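Predicted metal-dependent hydrolase of the TIM-barrel fold (Lactobacillus casei, PDB 2QPX) probably acts as a zinc-dependent hydrolase of the amidohydrolase superfamily, holding two zinc ions in a TIM-barrel active site, though its substrate is unknown. Local coordinates at residues A[10-24]-A[94-108]. Numbering follows the deposited sequence. Where two conformers were deposited one is given.
Sequences DQVPLLDHHCHFLID and HFKELLIDTGFVPDD. With ZN (zinc ion), chain B; EDO (1,2-ethanediol), chain L.
The first two parallel strands of the TIM barrel, 14-19 and 95-101, pair here and deliver the HxH zinc motif of an amidohydrolase, His18 and His20, to the C-terminal end of the sheet. Backbone bonds run from Leu14 N to His94 O at one end to Asp101 N donating to Cys19 O, 2.9 Å, at the other, and a beta bulge between Asp16 and Cys19 shifts the register just where the ligands begin. His18 NE2 and His20 NE2 bind the same zinc ion, each at 2.1 Å; Asp318, the carboxylated Lys167 and a water complete this site. Both imidazoles turn their CE1 corners to Asp101, whose OD2 is 3.5 Å from His20 CE1 and forms a salt bridge with Arg129. At ND1, next to that corner, a water lying in the ring plane accepts from His20 and from Phe21 N and donates to Asp101 O and Phe104 O, four bonds that grip the water; with zinc on NE2, the one from ND1 holds the imidazole at both nitrogens. Phe104 presents its edge to the His20 face, the planes 82° apart. Phe21, its CG anti to its own carbonyl carbon (chi1 -66°), swings its ring across strand 95-101: Ile100 CG2 sits over one face, 4.1 Å from the centroid, Phe104 O lies at the edge 3.2 Å from CD2, and Thr102 CG2 meets CZ. With an alanine here the N-H to the water stays, but a gap would probably open between Ile100, Thr102 and Pro106, leaving the Asp101-Phe104 turn less firmly held. Near the strands' N-terminal ends, Leu14 CD1 makes a CH-pi contact over the Phe95 ring. An HxH pair at the C-terminal end of the first barrel strand is characteristic of the amidohydrolase superfamily.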
loop_
_atom_site.group_PDB
_atom_site.type_symbol
_atom_site.label_atom_id
_atom_site.label_comp_id
_atom_site.label_asym_id
_atom_site.label_seq_id
_atom_site.Cartn_x
_atom_site.Cartn_y
_atom_site.Cartn_z
ATOM N N ASP A 10 10.111 28.860 -1.941
ATOM C CA ASP A 10 9.168 29.964 -1.876
ATOM C C ASP A 10 9.040 30.714 -3.209
ATOM O O ASP A 10 7.946 31.128 -3.598
ATOM C CB ASP A 10 9.587 30.990 -0.797
ATOM C CG ASP A 10 9.252 30.558 0.592
ATOM O OD1 ASP A 10 8.407 29.650 0.790
ATOM O OD2 ASP A 10 9.833 31.156 1.524
ATOM N N GLN A 11 10.154 30.889 -3.905
ATOM C CA GLN A 11 10.154 31.663 -5.129
ATOM C C GLN A 11 9.951 30.858 -6.417
ATOM O O GLN A 11 9.860 31.437 -7.505
ATOM C CB GLN A 11 11.413 32.544 -5.228
ATOM C CG GLN A 11 12.713 31.811 -5.306
ATOM C CD GLN A 11 13.014 31.299 -6.703
ATOM O OE1 GLN A 11 13.093 32.096 -7.641
ATOM N NE2 GLN A 11 13.184 29.960 -6.852
ATOM N N VAL A 12 9.875 29.519 -6.329
ATOM C CA VAL A 12 9.748 28.689 -7.518
ATOM C C VAL A 12 8.350 28.851 -8.151
ATOM O O VAL A 12 7.350 28.725 -7.475
ATOM C CB VAL A 12 10.025 27.200 -7.173
ATOM C CG1 VAL A 12 9.683 26.290 -8.348
ATOM C CG2 VAL A 12 11.481 26.990 -6.713
ATOM N N PRO A 13 8.282 29.136 -9.449
ATOM C CA PRO A 13 6.967 29.213 -10.089
ATOM C C PRO A 13 6.282 27.844 -10.242
ATOM O O PRO A 13 6.939 26.800 -10.243
ATOM C CB PRO A 13 7.277 29.798 -11.456
ATOM C CG PRO A 13 8.713 29.668 -11.628
ATOM C CD PRO A 13 9.382 29.465 -10.382
ATOM N N LEU A 14 4.963 27.892 -10.354
ATOM C CA LEU A 14 4.143 26.666 -10.532
ATOM C C LEU A 14 3.387 26.734 -11.818
ATOM O O LEU A 14 2.702 27.724 -12.088
ATOM C CB LEU A 14 3.136 26.513 -9.365
ATOM C CG LEU A 14 3.728 26.363 -7.962
ATOM C CD1 LEU A 14 2.627 26.521 -6.900
ATOM C CD2 LEU A 14 4.498 25.017 -7.799
ATOM N N LEU A 15 3.476 25.659 -12.604
ATOM C CA LEU A 15 2.606 25.480 -13.767
ATOM C C LEU A 15 1.624 24.399 -13.334
ATOM O O LEU A 15 2.017 23.241 -13.177
ATOM C CB LEU A 15 3.399 25.071 -15.005
ATOM C CG LEU A 15 2.700 25.249 -16.357
ATOM C CD1 LEU A 15 3.634 24.871 -17.542
ATOM C CD2 LEU A 15 1.312 24.495 -16.468
ATOM N N ASP A 16 0.379 24.804 -13.106
ATOM C CA ASP A 16 -0.634 23.871 -12.598
ATOM C C ASP A 16 -1.221 23.157 -13.815
ATOM O O ASP A 16 -2.141 23.660 -14.466
ATOM C CB ASP A 16 -1.728 24.612 -11.828
ATOM C CG ASP A 16 -2.564 23.701 -10.939
ATOM O OD1 ASP A 16 -2.564 22.464 -11.168
ATOM O OD2 ASP A 16 -3.261 24.271 -10.044
ATOM N N HIS A 17 -0.695 21.960 -14.082
ATOM C CA HIS A 17 -0.982 21.290 -15.368
ATOM C C HIS A 17 -2.358 20.620 -15.428
ATOM O O HIS A 17 -2.777 20.211 -16.515
ATOM C CB HIS A 17 0.141 20.314 -15.779
ATOM C CG HIS A 17 -0.048 18.968 -15.199
ATOM N ND1 HIS A 17 -0.577 17.923 -15.928
ATOM C CD2 HIS A 17 0.118 18.519 -13.926
ATOM C CE1 HIS A 17 -0.765 16.901 -15.109
ATOM N NE2 HIS A 17 -0.338 17.221 -13.893
ATOM N N HIS A 18 -3.034 20.495 -14.288
ATOM C CA HIS A 18 -4.365 19.947 -14.252
ATOM C C HIS A 18 -5.169 20.561 -13.121
ATOM O O HIS A 18 -4.909 20.272 -11.943
ATOM C CB HIS A 18 -4.348 18.425 -14.094
ATOM C CG HIS A 18 -5.726 17.867 -13.969
ATOM N ND1 HIS A 18 -6.536 17.621 -15.057
ATOM C CD2 HIS A 18 -6.464 17.585 -12.876
ATOM C CE1 HIS A 18 -7.713 17.177 -14.633
ATOM N NE2 HIS A 18 -7.704 17.169 -13.312
ATOM N N CYS A 19 -6.195 21.325 -13.486
ATOM C CA CYS A 19 -7.063 21.962 -12.501
ATOM C C CYS A 19 -8.399 22.283 -13.164
ATOM O O CYS A 19 -8.669 21.848 -14.276
ATOM C CB CYS A 19 -6.353 23.178 -11.873
ATOM S SG CYS A 19 -5.838 24.409 -13.102
ATOM N N HIS A 20 -9.232 23.053 -12.481
ATOM C CA HIS A 20 -10.640 23.157 -12.808
ATOM C C HIS A 20 -11.184 24.592 -12.591
ATOM O O HIS A 20 -10.573 25.449 -11.919
ATOM C CB HIS A 20 -11.422 22.160 -11.965
ATOM C CG HIS A 20 -11.128 20.727 -12.318
ATOM N ND1 HIS A 20 -11.514 20.169 -13.514
ATOM C CD2 HIS A 20 -10.479 19.745 -11.636
ATOM C CE1 HIS A 20 -11.080 18.908 -13.569
ATOM N NE2 HIS A 20 -10.453 18.622 -12.437
ATOM N N PHE A 21 -12.328 24.861 -13.207
ATOM C CA PHE A 21 -12.942 26.169 -13.124
ATOM C C PHE A 21 -13.195 26.614 -11.689
ATOM O O PHE A 21 -13.576 25.825 -10.801
ATOM C CB PHE A 21 -14.309 26.174 -13.775
ATOM C CG PHE A 21 -14.317 25.946 -15.252
ATOM C CD1 PHE A 21 -13.709 26.795 -16.128
ATOM C CD2 PHE A 21 -14.995 24.849 -15.774
ATOM C CE1 PHE A 21 -13.790 26.595 -17.511
ATOM C CE2 PHE A 21 -15.054 24.646 -17.135
ATOM C CZ PHE A 21 -14.457 25.526 -17.995
ATOM N N LEU A 22 -13.039 27.926 -11.500
ATOM C CA LEU A 22 -13.538 28.608 -10.316
ATOM C C LEU A 22 -15.018 28.945 -10.441
ATOM O O LEU A 22 -15.563 28.941 -11.548
ATOM C CB LEU A 22 -12.715 29.904 -10.059
ATOM C CG LEU A 22 -11.216 29.714 -9.802
ATOM C CD1 LEU A 22 -10.484 31.074 -9.982
ATOM C CD2 LEU A 22 -10.996 29.193 -8.393
ATOM N N ILE A 23 -15.637 29.272 -9.306
ATOM C CA ILE A 23 -17.009 29.746 -9.280
ATOM C C ILE A 23 -17.085 31.237 -8.980
ATOM O O ILE A 23 -16.129 31.869 -8.566
ATOM C CB ILE A 23 -17.878 28.944 -8.272
ATOM C CG1 ILE A 23 -17.568 29.313 -6.814
ATOM C CG2 ILE A 23 -17.805 27.410 -8.575
ATOM C CD1 ILE A 23 -18.575 28.760 -5.802
ATOM N N ASP A 24 -18.253 31.785 -9.288
ATOM C CA ASP A 24 -18.631 33.176 -8.990
ATOM C C ASP A 24 -18.426 33.508 -7.514
ATOM O O ASP A 24 -19.024 32.871 -6.658
ATOM C CB ASP A 24 -20.106 33.336 -9.413
ATOM C CG ASP A 24 -20.645 34.758 -9.301
ATOM O OD1 ASP A 24 -19.996 35.644 -8.761
ATOM O OD2 ASP A 24 -21.772 34.956 -9.791
ATOM N N HIS A 94 3.178 31.813 -6.330
ATOM C CA HIS A 94 3.896 31.997 -7.598
ATOM C C HIS A 94 3.315 31.068 -8.706
ATOM O O HIS A 94 4.054 30.567 -9.536
ATOM C CB HIS A 94 5.421 31.822 -7.422
ATOM C CG HIS A 94 6.057 32.888 -6.584
ATOM N ND1 HIS A 94 6.868 33.846 -7.132
ATOM C CD2 HIS A 94 5.992 33.154 -5.265
ATOM C CE1 HIS A 94 7.277 34.670 -6.177
ATOM N NE2 HIS A 94 6.747 34.284 -5.032
ATOM N N PHE A 95 1.997 30.861 -8.704
ATOM C CA PHE A 95 1.379 30.234 -9.872
ATOM C C PHE A 95 1.640 31.093 -11.103
ATOM O O PHE A 95 1.476 32.315 -11.064
ATOM C CB PHE A 95 -0.127 30.093 -9.691
ATOM C CG PHE A 95 -0.584 28.972 -8.778
ATOM C CD1 PHE A 95 -0.611 29.130 -7.400
ATOM C CD2 PHE A 95 -1.047 27.765 -9.298
ATOM C CE1 PHE A 95 -1.120 28.162 -6.567
ATOM C CE2 PHE A 95 -1.558 26.794 -8.452
ATOM C CZ PHE A 95 -1.570 26.964 -7.105
ATOM N N LYS A 96 2.026 30.461 -12.198
ATOM C CA LYS A 96 2.249 31.186 -13.460
ATOM C C LYS A 96 1.354 30.770 -14.615
ATOM O O LYS A 96 1.257 31.489 -15.598
ATOM C CB LYS A 96 3.720 31.110 -13.882
ATOM C CG LYS A 96 4.675 31.807 -12.903
ATOM C CD LYS A 96 4.410 33.292 -12.755
ATOM C CE LYS A 96 5.410 33.879 -11.745
ATOM N NZ LYS A 96 5.218 35.338 -11.642
ATOM N N GLU A 97 0.680 29.621 -14.527
ATOM C CA GLU A 97 -0.263 29.201 -15.576
ATOM C C GLU A 97 -1.177 28.128 -15.005
ATOM O O GLU A 97 -0.722 27.341 -14.190
ATOM C CB GLU A 97 0.468 28.683 -16.815
ATOM C CG GLU A 97 -0.440 28.506 -18.024
ATOM C CD GLU A 97 0.241 27.992 -19.242
ATOM O OE1 GLU A 97 1.240 27.263 -19.099
ATOM O OE2 GLU A 97 -0.253 28.332 -20.350
ATOM N N LEU A 98 -2.430 28.116 -15.461
ATOM C CA LEU A 98 -3.388 27.065 -15.171
ATOM C C LEU A 98 -3.806 26.381 -16.448
ATOM O O LEU A 98 -4.181 27.046 -17.409
ATOM C CB LEU A 98 -4.631 27.644 -14.524
ATOM C CG LEU A 98 -4.439 28.517 -13.256
ATOM C CD1 LEU A 98 -5.834 28.943 -12.728
ATOM C CD2 LEU A 98 -3.509 27.917 -12.199
ATOM N N LEU A 99 -3.787 25.043 -16.447
ATOM C CA LEU A 99 -4.381 24.266 -17.531
ATOM C C LEU A 99 -5.644 23.601 -16.974
ATOM O O LEU A 99 -5.563 22.695 -16.145
ATOM C CB LEU A 99 -3.397 23.231 -18.091
ATOM C CG LEU A 99 -1.960 23.693 -18.361
ATOM C CD1 LEU A 99 -1.121 22.581 -19.026
ATOM C CD2 LEU A 99 -1.964 24.960 -19.202
ATOM N N ILE A 100 -6.801 24.075 -17.421
ATOM C CA ILE A 100 -8.097 23.694 -16.887
ATOM C C ILE A 100 -8.760 22.624 -17.779
ATOM O O ILE A 100 -8.941 22.804 -18.990
ATOM C CB ILE A 100 -9.047 24.882 -16.755
ATOM C CG1 ILE A 100 -8.557 25.789 -15.592
ATOM C CG2 ILE A 100 -10.496 24.425 -16.566
ATOM C CD1 ILE A 100 -9.374 27.040 -15.319
ATOM N N ASP A 101 -9.086 21.499 -17.146
ATOM C CA ASP A 101 -9.921 20.460 -17.743
ATOM C C ASP A 101 -11.351 21.011 -17.780
ATOM O O ASP A 101 -12.024 21.123 -16.752
ATOM C CB ASP A 101 -9.812 19.185 -16.903
ATOM C CG ASP A 101 -10.858 18.132 -17.248
ATOM O OD1 ASP A 101 -11.712 18.281 -18.136
ATOM O OD2 ASP A 101 -10.778 17.132 -16.529
ATOM N N THR A 102 -11.819 21.383 -18.963
ATOM C CA THR A 102 -13.060 22.118 -19.070
ATOM C C THR A 102 -14.296 21.177 -19.052
ATOM O O THR A 102 -15.423 21.641 -19.204
ATOM C CB THR A 102 -13.073 22.989 -20.338
ATOM O OG1 THR A 102 -12.882 22.147 -21.479
ATOM C CG2 THR A 102 -12.014 24.071 -20.307
ATOM N N GLY A 103 -14.083 19.872 -18.865
ATOM C CA GLY A 103 -15.178 18.912 -18.821
ATOM C C GLY A 103 -15.895 18.788 -17.477
ATOM O O GLY A 103 -16.953 18.192 -17.410
ATOM N N PHE A 104 -15.324 19.338 -16.402
ATOM C CA PHE A 104 -16.001 19.444 -15.097
ATOM C C PHE A 104 -16.530 20.855 -14.903
ATOM O O PHE A 104 -15.780 21.817 -15.017
ATOM C CB PHE A 104 -15.049 19.124 -13.955
ATOM C CG PHE A 104 -15.607 19.460 -12.582
ATOM C CD1 PHE A 104 -16.700 18.799 -12.091
ATOM C CD2 PHE A 104 -15.071 20.518 -11.834
ATOM C CE1 PHE A 104 -17.239 19.145 -10.871
ATOM C CE2 PHE A 104 -15.590 20.843 -10.612
ATOM C CZ PHE A 104 -16.689 20.182 -10.146
ATOM N N VAL A 105 -17.812 20.968 -14.597
ATOM C CA VAL A 105 -18.434 22.273 -14.431
ATOM C C VAL A 105 -19.038 22.365 -13.039
ATOM O O VAL A 105 -20.055 21.716 -12.740
ATOM C CB VAL A 105 -19.517 22.497 -15.483
ATOM C CG1 VAL A 105 -20.213 23.867 -15.244
ATOM C CG2 VAL A 105 -18.924 22.442 -16.886
ATOM N N PRO A 106 -18.409 23.155 -12.146
ATOM C CA PRO A 106 -19.003 23.314 -10.805
ATOM C C PRO A 106 -20.226 24.211 -10.910
ATOM O O PRO A 106 -20.348 24.979 -11.858
ATOM C CB PRO A 106 -17.892 24.006 -10.007
ATOM C CG PRO A 106 -17.114 24.777 -11.044
ATOM C CD PRO A 106 -17.189 23.952 -12.320
ATOM N N ASP A 107 -21.112 24.142 -9.926
ATOM C CA ASP A 107 -22.283 25.020 -9.919
ATOM C C ASP A 107 -21.853 26.474 -9.784
ATOM O O ASP A 107 -20.924 26.770 -9.046
ATOM C CB ASP A 107 -23.207 24.668 -8.752
ATOM C CG ASP A 107 -23.902 23.338 -8.900
ATOM O OD1 ASP A 107 -23.969 22.781 -10.002
ATOM O OD2 ASP A 107 -24.390 22.851 -7.871
ATOM N N ASP A 108 -22.547 27.368 -10.486
ATOM C CA ASP A 108 -22.240 28.799 -10.552
ATOM C C ASP A 108 -20.835 29.069 -11.106
ATOM O O ASP A 108 -20.071 29.840 -10.520
ATOM C CB ASP A 108 -22.425 29.426 -9.170
ATOM C CG ASP A 108 -23.705 29.011 -8.538
ATOM O OD1 ASP A 108 -24.769 29.495 -8.994
ATOM O OD2 ASP A 108 -23.684 28.170 -7.613
HETATM ZN ZN ZN B . -9.419 16.839 -12.134
HETATM C C1 EDO L . -24.934 33.724 -7.507
HETATM O O1 EDO L . -25.406 33.168 -6.274
HETATM C C2 EDO L . -24.324 35.095 -7.251
HETATM O O2 EDO L . -23.933 35.721 -8.489
HETATM O O HOH W 1 8.249 32.865 -9.556
HETATM O O HOH W 2 -13.152 22.406 -14.636
HETATM O O HOH W 3 -10.174 15.468 -10.779
#